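Endonuclease V isoform X2 (PDB 6OZI) probably cleaves nucleic acid strands, RNA in particular, near inosines left by adenosine deamination, in a hydrolysis that depends on metal ions. Local coordinates at residues V59-Y62 / P63-K66; Q95-L98 / Q99-K102; C220-R224 / I225-I229; I229-A232 / N233-R237. The protein carries 1 engineered substitution. All blocks are in the same frame, centred on the assembly; numbering follows the deposited sequence.

How the interactions relate
The chain first reaches interaction 1, where strand 52-61 ends and a tight turn closes the hairpin into strand 67-76. Interaction 2 follows on helix 86-104, which lies against those two strands; Leu101 packs on Val59, so the two contacts meet. Much later, interaction 3 closes the loop between helix 210-219 and helix 227-243, and interaction 4 carries on along that last helix, with Ile229 common to both. None of the four nests or crosses in sequence. In space, the loop of interaction 3 rests on the hairpin, with Glu227 and Cys220 against Met65. Interactions 3 and 4 share the DNA backbone, Thr223 and Lys230 meeting beside it.

Interaction 1 of 4, residues V59-Y62 / P63-K66; sequences VLSY and PEMK
Ser61 and Lys66 hold the neck of this turn with backbone bonds. Ser61 N donates to Lys66 O over 2.8 Å, nearly straight. Met65 N reaches Ser61 O, also at 2.8 Å, but comes in from above the carbonyl plane, and the bond is bent to 136°. A third, longer bond uses a side chain: Lys66 N gives its hydrogen to Ser61 OG at 3.3 Å. That hydroxyl sits between its own backbone N and carbonyl carbon (chi1 58°), which turns it across the turn to Lys66.

The aromatic contact is between neighbours. Pro63 CA lies over one face of the Tyr62 ring, 3.8 Å from its centroid, a CH-pi contact consistent with the cis peptide bond, which sets Tyr62 CA and Pro63 CA 2.9 Å apart. With an alanine in place of Tyr62, Pro63 CA and the methyl of Met65 would probably lose the ring they pack on, and the cis bond would be less well supported.

The apolar contacts are made by Met65. Bent at chi2 and chi3, it runs beside Tyr62 and brings CE to within 3.6 Å of Tyr62 CD2, approaching the ring obliquely. Its sulfur passes Leu60 CD2 at 4.0 Å. Beyond the turn, Met65 also touches Cys220, Glu227 and Pro228.

Tyr62 and Pro63 are the central pair of a type VI turn. Met65 follows in a left-handed backbone conformation (phi 61°), and the bonds Met65 N to Ser61 O and Ser61 N to Lys66 O match a G1 beta bulge. The whole is a bulged beta-hairpin end, joining strand 52-61 to its antiparallel partner 67-76.

Interaction 2 of 4, residues Q95-L98 / Q99-K102; sequences QQEL and QLLK
The amides of Gln96 and Gln99 lie side by side and point the same way, their planes 47° apart, too steeply inclined for a flat stack. The bend at chi2 of Gln96 carries its amide toward Glu92, one turn earlier, to which NE2 is bonded, and the extended Gln99 comes up beside it. The other flat group, the carboxylate of Glu97, points to the sheet, where OE2 accepts from Ser55 and Thr73 and OE1 from Asn71. Leu100 CD2 stands 4.5 Å from Glu97 OE1.

On another side of the helix the contact is aliphatic. Lys102 runs extended beyond CG, and its CG passes Leu98 O at 3.4 Å before CE comes 4.2 Å from Leu98 CG. Four i to i+4 backbone bonds, from Gln99 N to Gln95 O through Lys102 N to Leu98 O, each 2.9 Å long, keep these turns of helix 86-104 regular.

Polarity is thus sorted around the helix. Leu98 and Leu101 are buried, the glutamines and Lys102 meet solvent, and Glu97 takes its carboxylate inside, where three donors satisfy it. One of them, Asn71, also belongs to a potassium site, so the carboxylate probably helps to position that residue.

Interaction 3 of 4, residues C220-R224 / I225-I229; sequences CTKTR and IPEPI. With nucleotides of chain D.
Glu227 curls back over the loop toward Lys222. Its CB lies 3.8 Å from Cys220 O, and CG 3.6 Å from the same oxygen. The chain then bends at chi2 (-60°), carrying the carboxylate across Lys222, so that Glu227 CD rests 3.7 Å from Lys222 CD. At the tip, OE1 stays 4.3 Å from Lys222 NZ, beyond a salt bridge. OE2 instead pairs with Lys230 NZ and bonds at 2.6 Å to a water that accepts from Lys222 N. Shortened to an alanine, Glu227 would probably leave Lys230 without that carboxylate and the water less firmly fixed.

The backbone closes the loop just past Pro226, the N-cap of the helix: Glu227 N donates to Cys220 O, almost straight at 172°. Cys220 CB packs on the rings of Pro226 and Pro228.

On the DNA side, Arg224 N donates to OP1 of DA12 of chain D over 2.9 Å. A second water accepts from Ile225 N, donates to OP2 of that phosphate and bonds to Thr223 OG1, a hydroxyl that also bonds to Lys230. Main-chain N-H groups thus grip the phosphate, one directly and one through water, which suggests recognition of the DNA backbone rather than a base.

Interaction 4 of 4, residues I229-A232 / N233-R237; sequences IKMA and NKWSR. Engineered in segment 233-237: Asn233 (natural residue Asp). With nucleotides of chain D.
Met231 and Trp235, one turn apart on helix 227-243, make a Met-aromatic contact on the stretch of helix that meets the DNA backbone. Met231 SD lies 5.0 Å from the centroid of the five-membered ring, oblique to it. Lys234 runs alongside Met231: its chain is bent at chi3 (60°), which lays CE 3.5 Å above the indole plane of Trp235, toward the rim, and sets NZ 3.7 Å from Met231 SD. Trp235 NE1 bonds to Gln67, which helps to fix the ring.

Backbone bonds of the i to i+4 kind run throughout; that from Trp235 N to Met231 O is nearly straight at 177°. A water donates to Lys230 O over 2.6 Å and weakly to OD1 of Asn233, an engineered residue that replaces aspartate and whose ND2 bonds to Asp42. Lys230 reaches to the DNA and gives a hydrogen bond from NZ to OP2 of DC11 of chain D at 3.0 Å, while Glu227 and Thr223 hold the same nitrogen.

Behind this DNA-facing side the helix lies on the sheet: Ile229 on strand 112-116, Ala232 and Ser236 on strands 37-45 and 52-61, and Trp235 over strands 52-61 and 67-76.

Interaction 1 of 4, residues V59-Y62 / P63-K66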
# COMPACT_ATOMS: atom_id res chain seq x y z
N VAL A 59 16.91 11.46 -11.29
CA VAL A 59 16.87 12.34 -12.46
C VAL A 59 16.16 11.59 -13.58
O VAL A 59 16.56 10.47 -13.93
CB VAL A 59 18.27 12.79 -12.92
CG1 VAL A 59 18.14 13.75 -14.09
CG2 VAL A 59 19.04 13.44 -11.78
N LEU A 60 15.13 12.23 -14.14
CA LEU A 60 14.37 11.71 -15.26
C LEU A 60 14.54 12.64 -16.46
O LEU A 60 14.64 13.85 -16.30
CB LEU A 60 12.87 11.60 -14.93
CG LEU A 60 12.39 10.46 -14.03
CD1 LEU A 60 12.90 10.61 -12.60
CD2 LEU A 60 10.87 10.39 -14.04
N SER A 61 14.57 12.05 -17.65
CA SER A 61 14.65 12.87 -18.85
C SER A 61 13.34 13.63 -19.05
O SER A 61 12.28 13.23 -18.58
CB SER A 61 14.95 12.01 -20.08
OG SER A 61 13.97 11.00 -20.25
N TYR A 62 13.45 14.76 -19.75
CA TYR A 62 12.29 15.57 -20.08
C TYR A 62 12.26 15.80 -21.58
O TYR A 62 13.27 16.20 -22.15
CB TYR A 62 12.32 16.92 -19.34
CG TYR A 62 11.02 17.68 -19.42
CD1 TYR A 62 10.68 18.41 -20.56
CD2 TYR A 62 10.13 17.68 -18.36
CE1 TYR A 62 9.47 19.10 -20.64
CE2 TYR A 62 8.92 18.36 -18.42
CZ TYR A 62 8.60 19.07 -19.57
OH TYR A 62 7.41 19.76 -19.62
N PRO A 63 11.10 15.58 -22.22
CA PRO A 63 9.81 15.23 -21.61
C PRO A 63 9.49 13.73 -21.54
O PRO A 63 8.36 13.39 -21.20
CB PRO A 63 8.81 15.92 -22.54
CG PRO A 63 9.47 15.81 -23.89
CD PRO A 63 10.96 15.87 -23.66
N GLU A 64 10.45 12.86 -21.84
CA GLU A 64 10.16 11.44 -21.93
C GLU A 64 9.85 10.80 -20.57
O GLU A 64 9.22 9.74 -20.54
CB GLU A 64 11.32 10.70 -22.59
CG GLU A 64 11.52 11.01 -24.06
CD GLU A 64 12.29 12.31 -24.30
OE1 GLU A 64 12.72 12.94 -23.31
OE2 GLU A 64 12.46 12.68 -25.48
N MET A 65 10.27 11.43 -19.47
CA MET A 65 10.01 10.92 -18.11
C MET A 65 10.64 9.55 -17.89
O MET A 65 10.08 8.70 -17.20
CB MET A 65 8.52 10.88 -17.78
CG MET A 65 7.90 12.23 -17.49
SD MET A 65 8.72 13.09 -16.14
CE MET A 65 9.57 14.35 -17.09
N LYS A 66 11.81 9.33 -18.47
CA LYS A 66 12.57 8.10 -18.28
C LYS A 66 13.65 8.32 -17.23
O LYS A 66 14.44 9.26 -17.34
CB LYS A 66 13.20 7.64 -19.60
CG LYS A 66 12.21 7.20 -20.67
CD LYS A 66 11.70 5.78 -20.40
CE LYS A 66 10.38 5.73 -19.65
NZ LYS A 66 10.02 4.30 -19.34

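Interaction 2 of 4, residues Q95-L98 / Q99-K102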
# COMPACT_ATOMS: atom_id res chain seq x y z
N GLN A 95 21.24 18.46 0.17
CA GLN A 95 22.55 18.96 -0.23
C GLN A 95 23.53 17.82 -0.47
O GLN A 95 24.35 17.89 -1.40
CB GLN A 95 23.09 19.92 0.84
CG GLN A 95 22.18 21.11 1.10
CD GLN A 95 22.75 22.40 0.56
OE1 GLN A 95 23.14 22.48 -0.61
NE2 GLN A 95 22.83 23.42 1.42
N GLN A 96 23.50 16.80 0.39
CA GLN A 96 24.39 15.66 0.20
C GLN A 96 24.06 14.91 -1.09
O GLN A 96 24.96 14.58 -1.88
CB GLN A 96 24.33 14.73 1.42
CG GLN A 96 24.99 15.33 2.66
CD GLN A 96 26.46 15.71 2.42
OE1 GLN A 96 27.19 15.02 1.71
NE2 GLN A 96 26.87 16.82 3.02
N GLU A 97 22.77 14.58 -1.31
CA GLU A 97 22.40 13.91 -2.55
C GLU A 97 22.82 14.74 -3.76
O GLU A 97 23.36 14.19 -4.73
CB GLU A 97 20.89 13.65 -2.60
CG GLU A 97 20.36 12.60 -1.63
CD GLU A 97 20.75 11.17 -2.02
OE1 GLU A 97 21.38 10.97 -3.08
OE2 GLU A 97 20.43 10.24 -1.25
N LEU A 98 22.59 16.05 -3.71
CA LEU A 98 22.91 16.92 -4.84
C LEU A 98 24.41 16.92 -5.12
O LEU A 98 24.83 16.84 -6.27
CB LEU A 98 22.43 18.34 -4.54
CG LEU A 98 22.67 19.38 -5.64
CD1 LEU A 98 21.85 19.02 -6.87
CD2 LEU A 98 22.33 20.78 -5.15
N GLN A 99 25.22 17.04 -4.06
CA GLN A 99 26.67 17.00 -4.23
C GLN A 99 27.11 15.67 -4.83
O GLN A 99 28.01 15.64 -5.70
CB GLN A 99 27.34 17.27 -2.88
CG GLN A 99 28.76 16.77 -2.76
CD GLN A 99 29.42 17.24 -1.47
OE1 GLN A 99 28.87 17.11 -0.37
NE2 GLN A 99 30.64 17.76 -1.60
N LEU A 100 26.51 14.57 -4.38
CA LEU A 100 26.81 13.27 -4.97
C LEU A 100 26.45 13.22 -6.45
O LEU A 100 27.23 12.74 -7.28
CB LEU A 100 26.08 12.18 -4.20
CG LEU A 100 26.34 10.73 -4.59
CD1 LEU A 100 27.82 10.45 -4.64
CD2 LEU A 100 25.68 9.84 -3.56
N LEU A 101 25.27 13.72 -6.81
CA LEU A 101 24.86 13.76 -8.22
C LEU A 101 25.85 14.58 -9.05
O LEU A 101 26.27 14.16 -10.13
CB LEU A 101 23.45 14.32 -8.34
CG LEU A 101 22.96 14.69 -9.74
CD1 LEU A 101 22.86 13.47 -10.64
CD2 LEU A 101 21.61 15.40 -9.66
N LYS A 102 26.23 15.76 -8.55
CA LYS A 102 27.16 16.60 -9.30
C LYS A 102 28.52 15.94 -9.46
O LYS A 102 29.18 16.12 -10.49
CB LYS A 102 27.32 17.96 -8.62
CG LYS A 102 26.08 18.85 -8.70
CD LYS A 102 26.31 20.22 -8.05
CE LYS A 102 25.21 21.20 -8.42
NZ LYS A 102 25.32 22.52 -7.75

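Interaction 3 of 4, residues C220-R224 / I225-I229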
# COMPACT_ATOMS: atom_id res chain seq x y z
N CYS A 220 5.39 16.60 -16.45
CA CYS A 220 5.86 15.47 -15.67
C CYS A 220 4.74 14.53 -15.24
O CYS A 220 5.01 13.57 -14.52
CB CYS A 220 6.60 15.95 -14.41
SG CYS A 220 8.15 16.81 -14.72
N THR A 221 3.50 14.77 -15.67
CA THR A 221 2.34 14.05 -15.15
C THR A 221 1.97 12.89 -16.07
O THR A 221 1.63 13.10 -17.24
CB THR A 221 1.15 14.99 -14.97
OG1 THR A 221 1.42 15.93 -13.92
CG2 THR A 221 -0.10 14.19 -14.63
N LYS A 222 2.04 11.67 -15.53
CA LYS A 222 1.36 10.52 -16.09
C LYS A 222 0.15 10.14 -15.25
O LYS A 222 -0.96 10.00 -15.78
CB LYS A 222 2.31 9.32 -16.21
CG LYS A 222 3.41 9.49 -17.25
CD LYS A 222 4.25 8.23 -17.38
CE LYS A 222 5.37 8.42 -18.39
NZ LYS A 222 6.34 7.28 -18.41
N THR A 223 0.34 9.98 -13.94
CA THR A 223 -0.72 9.83 -12.96
C THR A 223 -0.70 11.05 -12.04
O THR A 223 0.02 12.02 -12.30
CB THR A 223 -0.54 8.51 -12.21
OG1 THR A 223 0.72 8.50 -11.53
CG2 THR A 223 -0.58 7.33 -13.18
N ARG A 224 -1.47 11.00 -10.95
CA ARG A 224 -1.64 12.18 -10.11
C ARG A 224 -0.30 12.69 -9.58
O ARG A 224 -0.04 13.90 -9.59
CB ARG A 224 -2.59 11.87 -8.94
CG ARG A 224 -2.88 13.08 -8.05
CD ARG A 224 -3.77 12.70 -6.87
NE ARG A 224 -3.98 13.82 -5.95
CZ ARG A 224 -3.45 13.92 -4.73
NH1 ARG A 224 -2.66 12.97 -4.27
NH2 ARG A 224 -3.70 14.98 -3.98
N ILE A 225 0.54 11.78 -9.10
CA ILE A 225 1.85 12.15 -8.55
C ILE A 225 2.84 12.24 -9.70
O ILE A 225 3.14 11.20 -10.32
CB ILE A 225 2.31 11.14 -7.50
CG1 ILE A 225 1.21 10.89 -6.47
CG2 ILE A 225 3.57 11.64 -6.83
CD1 ILE A 225 0.72 12.13 -5.77
N PRO A 226 3.39 13.41 -10.01
CA PRO A 226 4.34 13.53 -11.12
C PRO A 226 5.50 12.55 -10.98
O PRO A 226 5.95 12.23 -9.88
CB PRO A 226 4.81 14.98 -11.03
CG PRO A 226 3.68 15.69 -10.37
CD PRO A 226 3.12 14.71 -9.37
N GLU A 227 6.00 12.10 -12.14
CA GLU A 227 6.96 11.00 -12.19
C GLU A 227 8.20 11.18 -11.31
O GLU A 227 8.58 10.23 -10.62
CB GLU A 227 7.35 10.75 -13.65
CG GLU A 227 6.22 10.19 -14.50
CD GLU A 227 5.71 8.85 -13.99
OE1 GLU A 227 6.43 7.85 -14.10
OE2 GLU A 227 4.57 8.81 -13.47
N PRO A 228 8.90 12.33 -11.30
CA PRO A 228 10.11 12.42 -10.46
C PRO A 228 9.81 12.27 -8.97
O PRO A 228 10.55 11.60 -8.24
CB PRO A 228 10.67 13.81 -10.79
CG PRO A 228 10.04 14.19 -12.10
CD PRO A 228 8.68 13.57 -12.07
N ILE A 229 8.71 12.87 -8.52
CA ILE A 229 8.28 12.69 -7.13
C ILE A 229 7.95 11.23 -6.87
O ILE A 229 8.39 10.64 -5.87
CB ILE A 229 7.08 13.60 -6.84
CG1 ILE A 229 7.51 15.07 -6.92
CG2 ILE A 229 6.44 13.25 -5.51
CD1 ILE A 229 6.38 16.01 -6.91
P DA D 12 -3.42 8.04 -9.70
OP1 DA D 12 -3.60 9.03 -10.79
OP2 DA D 12 -2.39 8.26 -8.65
O5' DA D 12 -4.82 7.82 -8.96
C5' DA D 12 -6.03 7.84 -9.72
C4' DA D 12 -7.20 7.48 -8.84
O4' DA D 12 -7.07 6.11 -8.42
C3' DA D 12 -7.32 8.29 -7.56
O3' DA D 12 -8.14 9.43 -7.78
C2' DA D 12 -7.98 7.31 -6.60
C1' DA D 12 -7.42 5.97 -7.06
N9 DA D 12 -6.24 5.55 -6.31
C8 DA D 12 -4.94 5.93 -6.52
N7 DA D 12 -4.09 5.39 -5.68
C5 DA D 12 -4.89 4.62 -4.86
C6 DA D 12 -4.60 3.79 -3.76
N6 DA D 12 -3.37 3.60 -3.28
N1 DA D 12 -5.63 3.17 -3.16
C2 DA D 12 -6.87 3.36 -3.65
N3 DA D 12 -7.27 4.11 -4.67
C4 DA D 12 -6.22 4.71 -5.23
P DC D 11 1.49 3.79 -11.48
OP1 DC D 11 1.86 3.66 -12.91
OP2 DC D 11 2.41 4.41 -10.50
O5' DC D 11 0.15 4.63 -11.46
C5' DC D 11 -0.53 4.79 -10.25
C4' DC D 11 -2.01 4.57 -10.45
O4' DC D 11 -2.35 3.25 -10.02
C3' DC D 11 -2.88 5.50 -9.65
O3' DC D 11 -3.14 6.64 -10.42
C2' DC D 11 -4.15 4.68 -9.42
C1' DC D 11 -3.64 3.24 -9.46
N1 DC D 11 -3.57 2.57 -8.13
C2 DC D 11 -4.73 2.07 -7.55
O2 DC D 11 -5.80 2.23 -8.14
N3 DC D 11 -4.65 1.43 -6.36
C4 DC D 11 -3.48 1.27 -5.76
N4 DC D 11 -3.45 0.63 -4.59
C5 DC D 11 -2.27 1.77 -6.34
C6 DC D 11 -2.36 2.41 -7.51
O HOH W 1 2.94 10.80 -12.98
O HOH W 2 0.02 8.97 -8.86

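Interaction 4 of 4, residues I229-A232 / N233-R237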
# COMPACT_ATOMS: atom_id res chain seq x y z
N ILE A 229 8.71 12.87 -8.52
CA ILE A 229 8.28 12.69 -7.13
C ILE A 229 7.95 11.23 -6.87
O ILE A 229 8.39 10.64 -5.87
CB ILE A 229 7.08 13.60 -6.84
CG1 ILE A 229 7.51 15.07 -6.92
CG2 ILE A 229 6.44 13.25 -5.51
CD1 ILE A 229 6.38 16.01 -6.91
N LYS A 230 7.17 10.63 -7.77
CA LYS A 230 6.80 9.23 -7.63
C LYS A 230 8.03 8.35 -7.46
O LYS A 230 8.08 7.49 -6.57
CB LYS A 230 5.98 8.79 -8.86
CG LYS A 230 5.67 7.31 -8.89
CD LYS A 230 4.99 6.89 -10.19
CE LYS A 230 3.65 7.59 -10.37
NZ LYS A 230 2.94 7.12 -11.61
N MET A 231 9.06 8.59 -8.28
CA MET A 231 10.22 7.71 -8.25
C MET A 231 11.05 7.93 -6.99
O MET A 231 11.44 6.96 -6.33
CB MET A 231 11.03 7.90 -9.53
CG MET A 231 10.21 7.53 -10.75
SD MET A 231 9.64 5.83 -10.58
CE MET A 231 8.66 5.62 -12.07
N ALA A 232 11.33 9.19 -6.64
CA ALA A 232 12.11 9.45 -5.42
C ALA A 232 11.44 8.86 -4.19
O ALA A 232 12.10 8.23 -3.34
CB ALA A 232 12.34 10.95 -5.25
N ASN A 233 10.12 9.04 -4.08
CA ASN A 233 9.37 8.47 -2.96
C ASN A 233 9.46 6.95 -2.96
O ASN A 233 9.74 6.32 -1.92
CB ASN A 233 7.92 8.96 -3.03
CG ASN A 233 7.04 8.36 -1.94
OD1 ASN A 233 6.11 7.60 -2.24
ND2 ASN A 233 7.32 8.70 -0.69
N LYS A 234 9.28 6.33 -4.13
CA LYS A 234 9.29 4.87 -4.19
C LYS A 234 10.64 4.31 -3.76
O LYS A 234 10.71 3.47 -2.85
CB LYS A 234 8.91 4.37 -5.58
CG LYS A 234 9.03 2.85 -5.69
CD LYS A 234 8.60 2.29 -7.05
CE LYS A 234 9.40 2.85 -8.20
NZ LYS A 234 8.87 2.34 -9.50
N TRP A 235 11.73 4.76 -4.39
CA TRP A 235 13.03 4.14 -4.12
C TRP A 235 13.49 4.43 -2.69
O TRP A 235 14.09 3.55 -2.04
CB TRP A 235 14.08 4.59 -5.13
CG TRP A 235 13.71 4.35 -6.59
CD1 TRP A 235 13.66 5.28 -7.59
CD2 TRP A 235 13.31 3.10 -7.20
NE1 TRP A 235 13.29 4.69 -8.77
CE2 TRP A 235 13.06 3.36 -8.56
CE3 TRP A 235 13.16 1.79 -6.72
CZ2 TRP A 235 12.66 2.36 -9.45
CZ3 TRP A 235 12.76 0.80 -7.61
CH2 TRP A 235 12.52 1.09 -8.96
N SER A 236 13.23 5.64 -2.18
CA SER A 236 13.59 5.90 -0.78
C SER A 236 12.87 4.93 0.15
O SER A 236 13.49 4.33 1.04
CB SER A 236 13.29 7.35 -0.41
OG SER A 236 11.90 7.60 -0.41
N ARG A 237 11.56 4.73 -0.07
CA ARG A 237 10.78 3.85 0.80
C ARG A 237 11.25 2.40 0.71
O ARG A 237 11.41 1.72 1.73
CB ARG A 237 9.30 3.90 0.43
CG ARG A 237 8.44 3.02 1.33
CD ARG A 237 7.01 2.83 0.81
NE ARG A 237 6.34 4.07 0.42
CZ ARG A 237 6.00 4.35 -0.84
NH1 ARG A 237 6.28 3.47 -1.81
NH2 ARG A 237 5.39 5.49 -1.13
P DC D 11 1.49 3.79 -11.48
OP1 DC D 11 1.86 3.66 -12.91
OP2 DC D 11 2.41 4.41 -10.50
O5' DC D 11 0.15 4.63 -11.46
C5' DC D 11 -0.53 4.79 -10.25
C4' DC D 11 -2.01 4.57 -10.45
O4' DC D 11 -2.35 3.25 -10.02
C3' DC D 11 -2.88 5.50 -9.65
O3' DC D 11 -3.14 6.64 -10.42
C2' DC D 11 -4.15 4.68 -9.42
C1' DC D 11 -3.64 3.24 -9.46
N1 DC D 11 -3.57 2.57 -8.13
C2 DC D 11 -4.73 2.07 -7.55
O2 DC D 11 -5.80 2.23 -8.14
N3 DC D 11 -4.65 1.43 -6.36
C4 DC D 11 -3.48 1.27 -5.76
N4 DC D 11 -3.45 0.63 -4.59
C5 DC D 11 -2.27 1.77 -6.34
C6 DC D 11 -2.36 2.41 -7.51
O HOH W 3 5.94 6.51 -5.44